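Long-range contacts in cytochrome c2 (Rhodobacter capsulatus, PDB 1C2R), which carries electrons through its heme c, donating them to the oxidised bacteriochlorophyll in photophosphorylation and possibly also serving the respiratory chain: residues V76-A81 with A97-K102; E7-K12 with E105-Y110; G39-T44 with W67-I72. One frame throughout, in Å; residues are numbered along the deposited sequence.

Contact 1 (V76-A81 with A97-K102); sequences VKDPGA and AFKLAK. With HEC (heme c), chain C.
On the methionine side of the heme, V76 and L100 join the end of helix 69-77 to the loop that follows the axial ligand M96. The V76 carbonyl, in the last turn of its helix, is taken up by the loop: L100 N points at V76 O from 3.0 Å in a nearly straight bond (171°). Beside it K77 CA offers a C-H to L100 O at 3.4 Å. The two apolar side chains also meet, V76 CG1 against L100 CD2 at 3.3 Å, while the other branch of V76 presses CG2 on the heme methyl CMB at 3.2 Å. A branched residue suits a place with one neighbour for each methyl.

The polar end of the contact centres on D78, the N-cap of helix 79-87. With its CG anti to the backbone N (chi1 -166°), D78 reaches in two directions: OD2 accepts from A81 N at 3.0 Å, met from above the carboxylate plane, and OD1 makes a salt bridge to K99 NZ at 3.4 Å. The K99 chain bends at chi3 (135°) and runs beside D78, pointing the same way. Replacing D78 with an alanine would probably leave A81 N without its side-chain cap and the K99 ammonium without its carboxylate mate. P79, in the first helical turn, needs no amide hydrogen there; its CG lies 3.3 Å from F98 O.

Around these segments, V76 also touches M96, and P79 packs on T94. The contact thus ties the break between helices 69-77 and 79-87 to the loop that leads into helix 104-113.

Contact 2 (E7-K12 with E105-Y110); sequences EKEFNK and EDVAAY. With HEC (heme c), chain C.
E9, whose CB packs on V107 across the contact, has its carbonyl oxygen held from its own segment: K12 N donates to E9 O at 3.1 Å. The K12 N bond belongs to the 3-10 segment 10-12 that follows the helix. The E9 side chain folds back at chi2 (-60°), which brings OE1 to a salt bridge with K12 NZ at 3.2 Å. D106, of like charge, comes near without contact, so the lysine probably eases the electrostatics here.

Across the interface no direct hydrogen bond forms, and the two segments meet through carbon. V107 divides its two methyls: CG2 lies against E9 CB at 3.3 Å, whereas CG1 turns to the heme methyl CMB at 3.6 Å. Y110 is the broad surface on which the N-terminal helix rests. E7 CA sits over the centre of the tyrosine ring, 3.5 Å from its centroid and almost on the ring normal, a CH-pi contact made directly with the helix backbone. Farther along the segment, Y110 turns its edge toward the face of F10 in an offset edge-to-face pair, with centroids 5.7 Å apart and planes at 62°. The tyrosine suits its place because its face takes the E7 backbone while its edge meets F10. At its outer end Y110 OH and a water are weakly bonded at 3.3 Å; the same water donates to E7 O.

F10 and Y110 both pack on I19 and V28 of the small two-stranded sheet, and F10 lies beside C13, which is bonded covalently to the heme, and the axial ligand H17. Such packing of the N-terminal helix across the C-terminal one is the hallmark of the cytochrome c fold.

Contact 3 (G39-T44 with W67-I72); sequences GVVGRT and WTEEDI. With HEC (heme c), chain C.
Backbone hydrogen bonds join R43 and G42 to W67 from both of its peptide groups. W67 N donates to R43 O at 2.9 Å, and G42 N donates to W67 O at 2.8 Å in a bent bond (132°). The type II turn from V40 to R43 sets up this pairing. G42 fills its third position, where positive phi (112°) would jam a side chain against the preceding carbonyl oxygen.

Apolar contacts lie alongside. V40 CG2 meets W67 CD1 at 3.8 Å, and V41 CG2 touches I72 CD1 at 3.6 Å, the two side chains crossing at about a right angle. I72, in the first turn of helix 69-77, points its side chain toward the 39-44 loop, and V40 also packs on L111 of helix 104-113.

Capping starts helix 69-77: T68 OG1 accepts from D71 N at 3.0 Å, a short hydroxyl suited to the N-cap.

Polar bonds to the heme complete the contact. W67 NE1 donates to O1A of a propionate at 3.0 Å, with the oxygen in the indole plane. R43, its chain bent at chi3 (93°), donates NH2 to O2A of the same carboxylate at 3.1 Å, again in the plane of the donor group. The indole N-H and the cation thus take one oxygen each, and the arginine probably offsets the propionate charge. R43 NH2 also bonds N36 O, which steadies the guanidinium. Binding a heme propionate by a tryptophan and an arginine is characteristic of the cytochrome c heme pocket.

In the fold
All three touch the heme, contacts 1 and 2 meeting at one methyl, contact 3 at a propionate. Contact 2 is the buried one and relies on aromatic and aliphatic packing between the terminal helices; its salt bridge stays within one segment. Contact 1 is partly buried, one end at the heme and the other carrying a salt bridge near the surface. Contact 3, partly buried but nearer the centre of the chain, is dominated by hydrogen bonds of backbone and propionate. Contacts 1 and 3 share helix 69-77, at its end and start, and both are nested in the loop closed by contact 2. K12 on F98 and L100 links contacts 1 and 2, A108 on E69 contacts 2 and 3.

Contact 1 (V76-A81 with A97-K102)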
loop_
_atom_site.group_PDB
_atom_site.type_symbol
_atom_site.label_atom_id
_atom_site.label_comp_id
_atom_site.label_asym_id
_atom_site.label_seq_id
_atom_site.Cartn_x
_atom_site.Cartn_y
_atom_site.Cartn_z
ATOM N N VAL A 76 -2.672 1.470 6.374
ATOM C CA VAL A 76 -2.742 0.051 6.597
ATOM C C VAL A 76 -3.611 -0.407 7.778
ATOM O O VAL A 76 -4.295 -1.425 7.696
ATOM C CB VAL A 76 -1.360 -0.580 6.410
ATOM C CG1 VAL A 76 -1.111 -1.798 7.285
ATOM C CG2 VAL A 76 -1.212 -0.982 4.957
ATOM N N LYS A 77 -3.588 0.368 8.861
ATOM C CA LYS A 77 -4.353 0.105 10.070
ATOM C C LYS A 77 -5.875 0.251 9.842
ATOM O O LYS A 77 -6.663 -0.471 10.442
ATOM C CB LYS A 77 -3.938 1.091 11.152
ATOM C CG LYS A 77 -2.634 0.761 11.869
ATOM C CD LYS A 77 -2.240 1.867 12.864
ATOM C CE LYS A 77 -0.738 1.958 13.207
ATOM N NZ LYS A 77 -0.145 3.317 13.099
ATOM N N ASP A 78 -6.276 1.211 8.980
ATOM C CA ASP A 78 -7.688 1.508 8.624
ATOM C C ASP A 78 -7.704 2.331 7.354
ATOM O O ASP A 78 -7.704 3.564 7.353
ATOM C CB ASP A 78 -8.485 2.197 9.762
ATOM C CG ASP A 78 -9.999 2.233 9.613
ATOM O OD1 ASP A 78 -10.750 2.200 10.575
ATOM O OD2 ASP A 78 -10.411 2.337 8.373
ATOM N N PRO A 79 -7.698 1.629 6.275
ATOM C CA PRO A 79 -7.683 2.263 4.992
ATOM C C PRO A 79 -8.762 3.264 4.711
ATOM O O PRO A 79 -8.513 4.357 4.195
ATOM C CB PRO A 79 -7.743 1.123 3.989
ATOM C CG PRO A 79 -7.293 -0.141 4.720
ATOM C CD PRO A 79 -7.288 0.196 6.198
ATOM N N GLY A 80 -9.960 2.879 5.025
ATOM C CA GLY A 80 -11.076 3.744 4.777
ATOM C C GLY A 80 -11.066 5.004 5.610
ATOM O O GLY A 80 -11.523 6.069 5.185
ATOM N N ALA A 81 -10.576 4.901 6.796
ATOM C CA ALA A 81 -10.577 6.086 7.571
ATOM C C ALA A 81 -9.500 6.944 7.070
ATOM O O ALA A 81 -9.567 8.176 7.095
ATOM C CB ALA A 81 -10.278 5.759 9.000
ATOM N N ALA A 97 -9.953 -4.392 1.545
ATOM C CA ALA A 97 -10.734 -4.979 2.616
ATOM C C ALA A 97 -9.978 -5.664 3.742
ATOM O O ALA A 97 -10.240 -6.838 4.033
ATOM C CB ALA A 97 -11.771 -5.909 2.030
ATOM N N PHE A 98 -9.071 -4.930 4.380
ATOM C CA PHE A 98 -8.295 -5.463 5.467
ATOM C C PHE A 98 -7.754 -4.350 6.312
ATOM O O PHE A 98 -7.378 -3.299 5.806
ATOM C CB PHE A 98 -7.160 -6.311 4.910
ATOM C CG PHE A 98 -6.247 -6.884 5.943
ATOM C CD1 PHE A 98 -6.643 -7.962 6.730
ATOM C CD2 PHE A 98 -4.967 -6.357 6.108
ATOM C CE1 PHE A 98 -5.765 -8.488 7.675
ATOM C CE2 PHE A 98 -4.075 -6.871 7.045
ATOM C CZ PHE A 98 -4.488 -7.946 7.829
ATOM N N LYS A 99 -7.718 -4.575 7.590
ATOM C CA LYS A 99 -7.200 -3.591 8.476
ATOM C C LYS A 99 -6.151 -4.342 9.230
ATOM O O LYS A 99 -6.418 -5.418 9.750
ATOM C CB LYS A 99 -8.271 -3.010 9.375
ATOM C CG LYS A 99 -9.424 -2.405 8.588
ATOM C CD LYS A 99 -10.626 -2.080 9.486
ATOM C CE LYS A 99 -11.268 -0.699 9.259
ATOM N NZ LYS A 99 -12.585 -0.550 9.913
ATOM N N LEU A 100 -4.962 -3.847 9.279
ATOM C CA LEU A 100 -3.952 -4.576 9.987
ATOM C C LEU A 100 -3.953 -4.090 11.410
ATOM O O LEU A 100 -4.053 -2.895 11.631
ATOM C CB LEU A 100 -2.615 -4.246 9.319
ATOM C CG LEU A 100 -1.403 -4.671 10.114
ATOM C CD1 LEU A 100 -1.081 -6.122 9.789
ATOM C CD2 LEU A 100 -0.211 -3.768 9.792
ATOM N N ALA A 101 -3.844 -4.950 12.375
ATOM C CA ALA A 101 -3.865 -4.444 13.722
ATOM C C ALA A 101 -2.609 -3.772 14.259
ATOM O O ALA A 101 -2.678 -2.719 14.877
ATOM C CB ALA A 101 -4.177 -5.591 14.631
ATOM N N LYS A 102 -1.480 -4.406 14.049
ATOM C CA LYS A 102 -0.200 -3.964 14.536
ATOM C C LYS A 102 0.805 -4.347 13.495
ATOM O O LYS A 102 0.713 -5.445 12.946
ATOM C CB LYS A 102 -0.029 -4.895 15.782
ATOM C CG LYS A 102 1.304 -4.975 16.560
ATOM C CD LYS A 102 1.691 -6.399 17.126
ATOM C CE LYS A 102 2.479 -7.336 16.155
ATOM N NZ LYS A 102 3.758 -7.903 16.677
HETATM FE FE HEC C . -3.555 -3.589 0.157
HETATM C CHA HEC C . -4.101 -1.103 -1.938
HETATM C CHB HEC C . -0.881 -1.925 1.406
HETATM C CHC HEC C . -2.991 -6.110 2.287
HETATM C CHD HEC C . -6.132 -5.242 -1.060
HETATM N NA HEC C . -2.691 -1.893 -0.193
HETATM C C1A HEC C . -3.090 -0.971 -1.105
HETATM C C2A HEC C . -2.207 0.172 -1.086
HETATM C C3A HEC C . -1.288 -0.022 -0.160
HETATM C C4A HEC C . -1.570 -1.302 0.408
HETATM C CMA HEC C . -0.156 0.891 0.243
HETATM C CAA HEC C . -2.357 1.377 -1.972
HETATM C CBA HEC C . -1.629 1.117 -3.283
HETATM C CGA HEC C . -1.485 2.270 -4.312
HETATM O O1A HEC C . -1.900 3.325 -3.922
HETATM O O2A HEC C . -0.966 2.133 -5.380
HETATM N NB HEC C . -2.247 -3.959 1.545
HETATM C C1B HEC C . -1.205 -3.134 1.894
HETATM C C2B HEC C . -0.468 -3.777 2.921
HETATM C C3B HEC C . -1.065 -4.919 3.124
HETATM C C4B HEC C . -2.169 -5.036 2.287
HETATM C CMB HEC C . 0.767 -3.167 3.619
HETATM C CAB HEC C . -0.721 -5.896 4.130
HETATM C CBB HEC C . -0.604 -5.611 5.575
HETATM N NC HEC C . -4.365 -5.313 0.558
HETATM C C1C HEC C . -4.041 -6.283 1.498
HETATM C C2C HEC C . -4.910 -7.423 1.483
HETATM C C3C HEC C . -5.784 -7.160 0.532
HETATM C C4C HEC C . -5.467 -5.848 -0.036
HETATM C CMC HEC C . -4.784 -8.644 2.390
HETATM C CAC HEC C . -6.924 -8.009 0.082
HETATM C CBC HEC C . -8.081 -8.475 0.912
HETATM N ND HEC C . -4.874 -3.209 -1.248
HETATM C C1D HEC C . -5.877 -4.050 -1.654
HETATM C C2D HEC C . -6.621 -3.384 -2.745
HETATM C C3D HEC C . -6.008 -2.244 -2.977
HETATM C C4D HEC C . -4.950 -2.147 -2.039
HETATM C CMD HEC C . -7.830 -3.935 -3.458
HETATM C CAD HEC C . -6.438 -1.203 -3.950
HETATM C CBD HEC C . -7.178 -0.132 -3.105
HETATM C CGD HEC C . -8.394 0.542 -3.668
HETATM O O1D HEC C . -9.234 1.121 -3.012
HETATM O O2D HEC C . -8.473 0.511 -4.915
#

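Contact 2 (E7-K12 with E105-Y110)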
loop_
_atom_site.group_PDB
_atom_site.type_symbol
_atom_site.label_atom_id
_atom_site.label_comp_id
_atom_site.label_asym_id
_atom_site.label_seq_id
_atom_site.Cartn_x
_atom_site.Cartn_y
_atom_site.Cartn_z
ATOM N N GLU A 7 9.160 -7.746 6.768
ATOM C CA GLU A 7 9.108 -8.809 5.799
ATOM C C GLU A 7 8.250 -9.994 6.241
ATOM O O GLU A 7 7.628 -10.687 5.432
ATOM C CB GLU A 7 10.538 -9.330 5.566
ATOM C CG GLU A 7 10.592 -10.560 4.660
ATOM C CD GLU A 7 11.960 -10.842 4.101
ATOM O OE1 GLU A 7 12.146 -11.563 3.139
ATOM O OE2 GLU A 7 12.917 -10.201 4.730
ATOM N N LYS A 8 8.334 -10.279 7.525
ATOM C CA LYS A 8 7.680 -11.383 8.211
ATOM C C LYS A 8 6.180 -11.236 8.351
ATOM O O LYS A 8 5.411 -12.199 8.322
ATOM C CB LYS A 8 8.246 -11.356 9.598
ATOM C CG LYS A 8 9.288 -12.413 9.825
ATOM C CD LYS A 8 10.316 -11.995 10.852
ATOM C CE LYS A 8 11.458 -12.980 10.996
ATOM N NZ LYS A 8 12.558 -12.451 11.814
ATOM N N GLU A 9 5.837 -9.941 8.525
ATOM C CA GLU A 9 4.526 -9.309 8.714
ATOM C C GLU A 9 3.775 -9.176 7.374
ATOM O O GLU A 9 2.548 -9.091 7.341
ATOM C CB GLU A 9 4.717 -7.870 9.320
ATOM C CG GLU A 9 5.180 -7.772 10.808
ATOM C CD GLU A 9 4.234 -8.419 11.791
ATOM O OE1 GLU A 9 3.173 -8.939 11.467
ATOM O OE2 GLU A 9 4.683 -8.405 13.018
ATOM N N PHE A 10 4.552 -9.151 6.269
ATOM C CA PHE A 10 4.032 -9.036 4.908
ATOM C C PHE A 10 3.121 -10.232 4.604
ATOM O O PHE A 10 2.433 -10.320 3.579
ATOM C CB PHE A 10 5.164 -8.829 3.871
ATOM C CG PHE A 10 4.617 -8.304 2.555
ATOM C CD1 PHE A 10 4.293 -6.964 2.338
ATOM C CD2 PHE A 10 4.387 -9.183 1.495
ATOM C CE1 PHE A 10 3.775 -6.547 1.104
ATOM C CE2 PHE A 10 3.871 -8.796 0.255
ATOM C CZ PHE A 10 3.556 -7.455 0.064
ATOM N N ASN A 11 3.129 -11.157 5.569
ATOM C CA ASN A 11 2.322 -12.345 5.481
ATOM C C ASN A 11 0.829 -12.039 5.401
ATOM O O ASN A 11 0.072 -12.833 4.866
ATOM C CB ASN A 11 2.706 -13.529 6.421
ATOM C CG ASN A 11 2.595 -13.321 7.929
ATOM O OD1 ASN A 11 3.039 -14.178 8.708
ATOM N ND2 ASN A 11 2.003 -12.208 8.349
ATOM N N LYS A 12 0.406 -10.884 5.919
ATOM C CA LYS A 12 -0.986 -10.481 5.887
ATOM C C LYS A 12 -1.290 -9.794 4.559
ATOM O O LYS A 12 -2.440 -9.567 4.193
ATOM C CB LYS A 12 -1.258 -9.588 7.078
ATOM C CG LYS A 12 -1.176 -10.437 8.340
ATOM C CD LYS A 12 -0.705 -9.735 9.610
ATOM C CE LYS A 12 0.785 -9.904 9.909
ATOM N NZ LYS A 12 1.137 -11.204 10.512
ATOM N N GLU A 105 4.391 0.189 10.562
ATOM C CA GLU A 105 5.665 0.812 10.400
ATOM C C GLU A 105 6.776 -0.092 9.946
ATOM O O GLU A 105 7.717 0.306 9.251
ATOM C CB GLU A 105 5.990 1.222 11.776
ATOM C CG GLU A 105 6.285 2.677 11.904
ATOM C CD GLU A 105 6.452 2.918 13.354
ATOM O OE1 GLU A 105 6.281 2.049 14.200
ATOM O OE2 GLU A 105 6.827 4.134 13.625
ATOM N N ASP A 106 6.642 -1.311 10.391
ATOM C CA ASP A 106 7.572 -2.350 10.094
ATOM C C ASP A 106 7.364 -2.777 8.670
ATOM O O ASP A 106 8.308 -2.894 7.892
ATOM C CB ASP A 106 7.339 -3.544 11.010
ATOM C CG ASP A 106 7.675 -3.263 12.439
ATOM O OD1 ASP A 106 7.386 -4.023 13.335
ATOM O OD2 ASP A 106 8.325 -2.134 12.616
ATOM N N VAL A 107 6.097 -3.011 8.332
ATOM C CA VAL A 107 5.761 -3.405 6.988
ATOM C C VAL A 107 6.131 -2.241 6.058
ATOM O O VAL A 107 6.615 -2.442 4.945
ATOM C CB VAL A 107 4.304 -3.838 6.882
ATOM C CG1 VAL A 107 3.846 -3.829 5.430
ATOM C CG2 VAL A 107 4.185 -5.246 7.441
ATOM N N ALA A 108 5.902 -1.001 6.565
ATOM C CA ALA A 108 6.205 0.234 5.839
ATOM C C ALA A 108 7.687 0.288 5.529
ATOM O O ALA A 108 8.091 0.534 4.393
ATOM C CB ALA A 108 5.703 1.483 6.571
ATOM N N ALA A 109 8.500 0.031 6.547
ATOM C CA ALA A 109 9.938 0.035 6.374
ATOM C C ALA A 109 10.395 -1.048 5.409
ATOM O O ALA A 109 11.283 -0.833 4.594
ATOM C CB ALA A 109 10.648 -0.134 7.703
ATOM N N TYR A 110 9.809 -2.208 5.509
ATOM C CA TYR A 110 10.170 -3.292 4.645
ATOM C C TYR A 110 9.969 -2.879 3.191
ATOM O O TYR A 110 10.831 -2.986 2.303
ATOM C CB TYR A 110 9.213 -4.403 5.016
ATOM C CG TYR A 110 9.242 -5.493 4.036
ATOM C CD1 TYR A 110 10.450 -6.088 3.685
ATOM C CD2 TYR A 110 8.075 -5.955 3.439
ATOM C CE1 TYR A 110 10.501 -7.130 2.758
ATOM C CE2 TYR A 110 8.105 -6.996 2.510
ATOM C CZ TYR A 110 9.322 -7.583 2.169
ATOM O OH TYR A 110 9.354 -8.604 1.255
HETATM FE FE HEC C . -3.555 -3.589 0.157
HETATM C CHA HEC C . -4.101 -1.103 -1.938
HETATM C CHB HEC C . -0.881 -1.925 1.406
HETATM C CHC HEC C . -2.991 -6.110 2.287
HETATM C CHD HEC C . -6.132 -5.242 -1.060
HETATM N NA HEC C . -2.691 -1.893 -0.193
HETATM C C1A HEC C . -3.090 -0.971 -1.105
HETATM C C2A HEC C . -2.207 0.172 -1.086
HETATM C C3A HEC C . -1.288 -0.022 -0.160
HETATM C C4A HEC C . -1.570 -1.302 0.408
HETATM C CMA HEC C . -0.156 0.891 0.243
HETATM C CAA HEC C . -2.357 1.377 -1.972
HETATM C CBA HEC C . -1.629 1.117 -3.283
HETATM C CGA HEC C . -1.485 2.270 -4.312
HETATM O O1A HEC C . -1.900 3.325 -3.922
HETATM O O2A HEC C . -0.966 2.133 -5.380
HETATM N NB HEC C . -2.247 -3.959 1.545
HETATM C C1B HEC C . -1.205 -3.134 1.894
HETATM C C2B HEC C . -0.468 -3.777 2.921
HETATM C C3B HEC C . -1.065 -4.919 3.124
HETATM C C4B HEC C . -2.169 -5.036 2.287
HETATM C CMB HEC C . 0.767 -3.167 3.619
HETATM C CAB HEC C . -0.721 -5.896 4.130
HETATM C CBB HEC C . -0.604 -5.611 5.575
HETATM N NC HEC C . -4.365 -5.313 0.558
HETATM C C1C HEC C . -4.041 -6.283 1.498
HETATM C C2C HEC C . -4.910 -7.423 1.483
HETATM C C3C HEC C . -5.784 -7.160 0.532
HETATM C C4C HEC C . -5.467 -5.848 -0.036
HETATM C CMC HEC C . -4.784 -8.644 2.390
HETATM C CAC HEC C . -6.924 -8.009 0.082
HETATM C CBC HEC C . -8.081 -8.475 0.912
HETATM N ND HEC C . -4.874 -3.209 -1.248
HETATM C C1D HEC C . -5.877 -4.050 -1.654
HETATM C C2D HEC C . -6.621 -3.384 -2.745
HETATM C C3D HEC C . -6.008 -2.244 -2.977
HETATM C C4D HEC C . -4.950 -2.147 -2.039
HETATM C CMD HEC C . -7.830 -3.935 -3.458
HETATM C CAD HEC C . -6.438 -1.203 -3.950
HETATM C CBD HEC C . -7.178 -0.132 -3.105
HETATM C CGD HEC C . -8.394 0.542 -3.668
HETATM O O1D HEC C . -9.234 1.121 -3.012
HETATM O O2D HEC C . -8.473 0.511 -4.915
HETATM O O HOH W 1 8.338 -11.564 2.389
#

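Contact 3 (G39-T44 with W67-I72)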
loop_
_atom_site.group_PDB
_atom_site.type_symbol
_atom_site.label_atom_id
_atom_site.label_comp_id
_atom_site.label_asym_id
_atom_site.label_seq_id
_atom_site.Cartn_x
_atom_site.Cartn_y
_atom_site.Cartn_z
ATOM N N GLY A 39 8.075 -0.591 -5.031
ATOM C CA GLY A 39 8.128 0.875 -5.301
ATOM C C GLY A 39 6.945 1.794 -4.913
ATOM O O GLY A 39 6.874 2.934 -5.373
ATOM N N VAL A 40 6.050 1.322 -4.080
ATOM C CA VAL A 40 4.907 2.089 -3.652
ATOM C C VAL A 40 5.293 3.334 -2.858
ATOM O O VAL A 40 4.623 4.366 -2.925
ATOM C CB VAL A 40 3.966 1.145 -2.930
ATOM C CG1 VAL A 40 4.599 0.628 -1.645
ATOM C CG2 VAL A 40 2.634 1.806 -2.648
ATOM N N VAL A 41 6.388 3.233 -2.116
ATOM C CA VAL A 41 6.850 4.362 -1.341
ATOM C C VAL A 41 7.397 5.429 -2.279
ATOM O O VAL A 41 8.450 5.265 -2.878
ATOM C CB VAL A 41 7.920 3.992 -0.310
ATOM C CG1 VAL A 41 8.227 5.201 0.560
ATOM C CG2 VAL A 41 7.456 2.838 0.568
ATOM N N GLY A 42 6.699 6.520 -2.423
ATOM C CA GLY A 42 7.209 7.536 -3.304
ATOM C C GLY A 42 6.348 7.654 -4.505
ATOM O O GLY A 42 6.458 8.588 -5.288
ATOM N N ARG A 43 5.475 6.711 -4.627
ATOM C CA ARG A 43 4.579 6.679 -5.722
ATOM C C ARG A 43 3.263 7.384 -5.446
ATOM O O ARG A 43 2.696 7.274 -4.362
ATOM C CB ARG A 43 4.328 5.210 -5.988
ATOM C CG ARG A 43 3.471 4.925 -7.202
ATOM C CD ARG A 43 3.499 3.456 -7.629
ATOM N NE ARG A 43 2.430 2.638 -7.050
ATOM C CZ ARG A 43 2.588 1.349 -6.756
ATOM N NH1 ARG A 43 3.741 0.725 -6.970
ATOM N NH2 ARG A 43 1.573 0.665 -6.235
ATOM N N THR A 44 2.764 8.083 -6.447
ATOM C CA THR A 44 1.504 8.761 -6.326
ATOM C C THR A 44 0.441 7.697 -6.176
ATOM O O THR A 44 0.413 6.726 -6.929
ATOM C CB THR A 44 1.231 9.510 -7.623
ATOM O OG1 THR A 44 2.253 10.454 -7.861
ATOM C CG2 THR A 44 -0.121 10.197 -7.560
ATOM N N TRP A 67 2.850 8.173 -1.590
ATOM C CA TRP A 67 2.983 7.511 -0.341
ATOM C C TRP A 67 4.320 7.616 0.345
ATOM O O TRP A 67 5.366 7.687 -0.291
ATOM C CB TRP A 67 2.807 6.052 -0.566
ATOM C CG TRP A 67 1.433 5.646 -0.855
ATOM C CD1 TRP A 67 0.992 5.188 -2.035
ATOM C CD2 TRP A 67 0.323 5.609 0.043
ATOM N NE1 TRP A 67 -0.328 4.869 -1.951
ATOM C CE2 TRP A 67 -0.774 5.109 -0.687
ATOM C CE3 TRP A 67 0.144 5.937 1.369
ATOM C CZ2 TRP A 67 -2.044 4.941 -0.127
ATOM C CZ3 TRP A 67 -1.109 5.771 1.925
ATOM C CH2 TRP A 67 -2.191 5.277 1.187
ATOM N N THR A 68 4.257 7.582 1.679
ATOM C CA THR A 68 5.427 7.624 2.538
ATOM C C THR A 68 5.355 6.482 3.472
ATOM O O THR A 68 4.314 5.832 3.612
ATOM C CB THR A 68 5.567 8.890 3.381
ATOM O OG1 THR A 68 4.503 8.960 4.310
ATOM C CG2 THR A 68 5.569 10.110 2.478
ATOM N N GLU A 69 6.440 6.219 4.137
ATOM C CA GLU A 69 6.313 5.119 5.018
ATOM C C GLU A 69 5.344 5.411 6.083
ATOM O O GLU A 69 4.632 4.535 6.555
ATOM C CB GLU A 69 7.582 4.678 5.708
ATOM C CG GLU A 69 8.728 4.464 4.764
ATOM C CD GLU A 69 9.916 4.029 5.526
ATOM O OE1 GLU A 69 9.885 3.718 6.711
ATOM O OE2 GLU A 69 10.992 4.004 4.785
ATOM N N GLU A 70 5.329 6.633 6.485
ATOM C CA GLU A 70 4.458 7.034 7.528
ATOM C C GLU A 70 2.988 6.878 7.195
ATOM O O GLU A 70 2.211 6.345 7.981
ATOM C CB GLU A 70 4.821 8.473 7.889
ATOM C CG GLU A 70 4.337 8.928 9.271
ATOM C CD GLU A 70 3.045 9.728 9.230
ATOM O OE1 GLU A 70 2.888 10.721 8.534
ATOM O OE2 GLU A 70 2.100 9.195 9.958
ATOM N N ASP A 71 2.595 7.343 6.042
ATOM C CA ASP A 71 1.215 7.214 5.686
ATOM C C ASP A 71 0.898 5.769 5.406
ATOM O O ASP A 71 -0.173 5.255 5.745
ATOM C CB ASP A 71 0.929 8.034 4.441
ATOM C CG ASP A 71 1.609 9.367 4.431
ATOM O OD1 ASP A 71 2.417 9.700 3.580
ATOM O OD2 ASP A 71 1.117 10.176 5.334
ATOM N N ILE A 72 1.835 5.097 4.770
ATOM C CA ILE A 72 1.557 3.722 4.505
ATOM C C ILE A 72 1.189 3.022 5.817
ATOM O O ILE A 72 0.164 2.352 5.902
ATOM C CB ILE A 72 2.693 3.003 3.849
ATOM C CG1 ILE A 72 2.688 3.393 2.391
ATOM C CG2 ILE A 72 2.434 1.506 3.971
ATOM C CD1 ILE A 72 4.035 3.201 1.722
HETATM FE FE HEC C . -3.555 -3.589 0.157
HETATM C CHA HEC C . -4.101 -1.103 -1.938
HETATM C CHB HEC C . -0.881 -1.925 1.406
HETATM C CHC HEC C . -2.991 -6.110 2.287
HETATM C CHD HEC C . -6.132 -5.242 -1.060
HETATM N NA HEC C . -2.691 -1.893 -0.193
HETATM C C1A HEC C . -3.090 -0.971 -1.105
HETATM C C2A HEC C . -2.207 0.172 -1.086
HETATM C C3A HEC C . -1.288 -0.022 -0.160
HETATM C C4A HEC C . -1.570 -1.302 0.408
HETATM C CMA HEC C . -0.156 0.891 0.243
HETATM C CAA HEC C . -2.357 1.377 -1.972
HETATM C CBA HEC C . -1.629 1.117 -3.283
HETATM C CGA HEC C . -1.485 2.270 -4.312
HETATM O O1A HEC C . -1.900 3.325 -3.922
HETATM O O2A HEC C . -0.966 2.133 -5.380
HETATM N NB HEC C . -2.247 -3.959 1.545
HETATM C C1B HEC C . -1.205 -3.134 1.894
HETATM C C2B HEC C . -0.468 -3.777 2.921
HETATM C C3B HEC C . -1.065 -4.919 3.124
HETATM C C4B HEC C . -2.169 -5.036 2.287
HETATM C CMB HEC C . 0.767 -3.167 3.619
HETATM C CAB HEC C . -0.721 -5.896 4.130
HETATM C CBB HEC C . -0.604 -5.611 5.575
HETATM N NC HEC C . -4.365 -5.313 0.558
HETATM C C1C HEC C . -4.041 -6.283 1.498
HETATM C C2C HEC C . -4.910 -7.423 1.483
HETATM C C3C HEC C . -5.784 -7.160 0.532
HETATM C C4C HEC C . -5.467 -5.848 -0.036
HETATM C CMC HEC C . -4.784 -8.644 2.390
HETATM C CAC HEC C . -6.924 -8.009 0.082
HETATM C CBC HEC C . -8.081 -8.475 0.912
HETATM N ND HEC C . -4.874 -3.209 -1.248
HETATM C C1D HEC C . -5.877 -4.050 -1.654
HETATM C C2D HEC C . -6.621 -3.384 -2.745
HETATM C C3D HEC C . -6.008 -2.244 -2.977
HETATM C C4D HEC C . -4.950 -2.147 -2.039
HETATM C CMD HEC C . -7.830 -3.935 -3.458
HETATM C CAD HEC C . -6.438 -1.203 -3.950
HETATM C CBD HEC C . -7.178 -0.132 -3.105
HETATM C CGD HEC C . -8.394 0.542 -3.668
HETATM O O1D HEC C . -9.234 1.121 -3.012
HETATM O O2D HEC C . -8.473 0.511 -4.915
#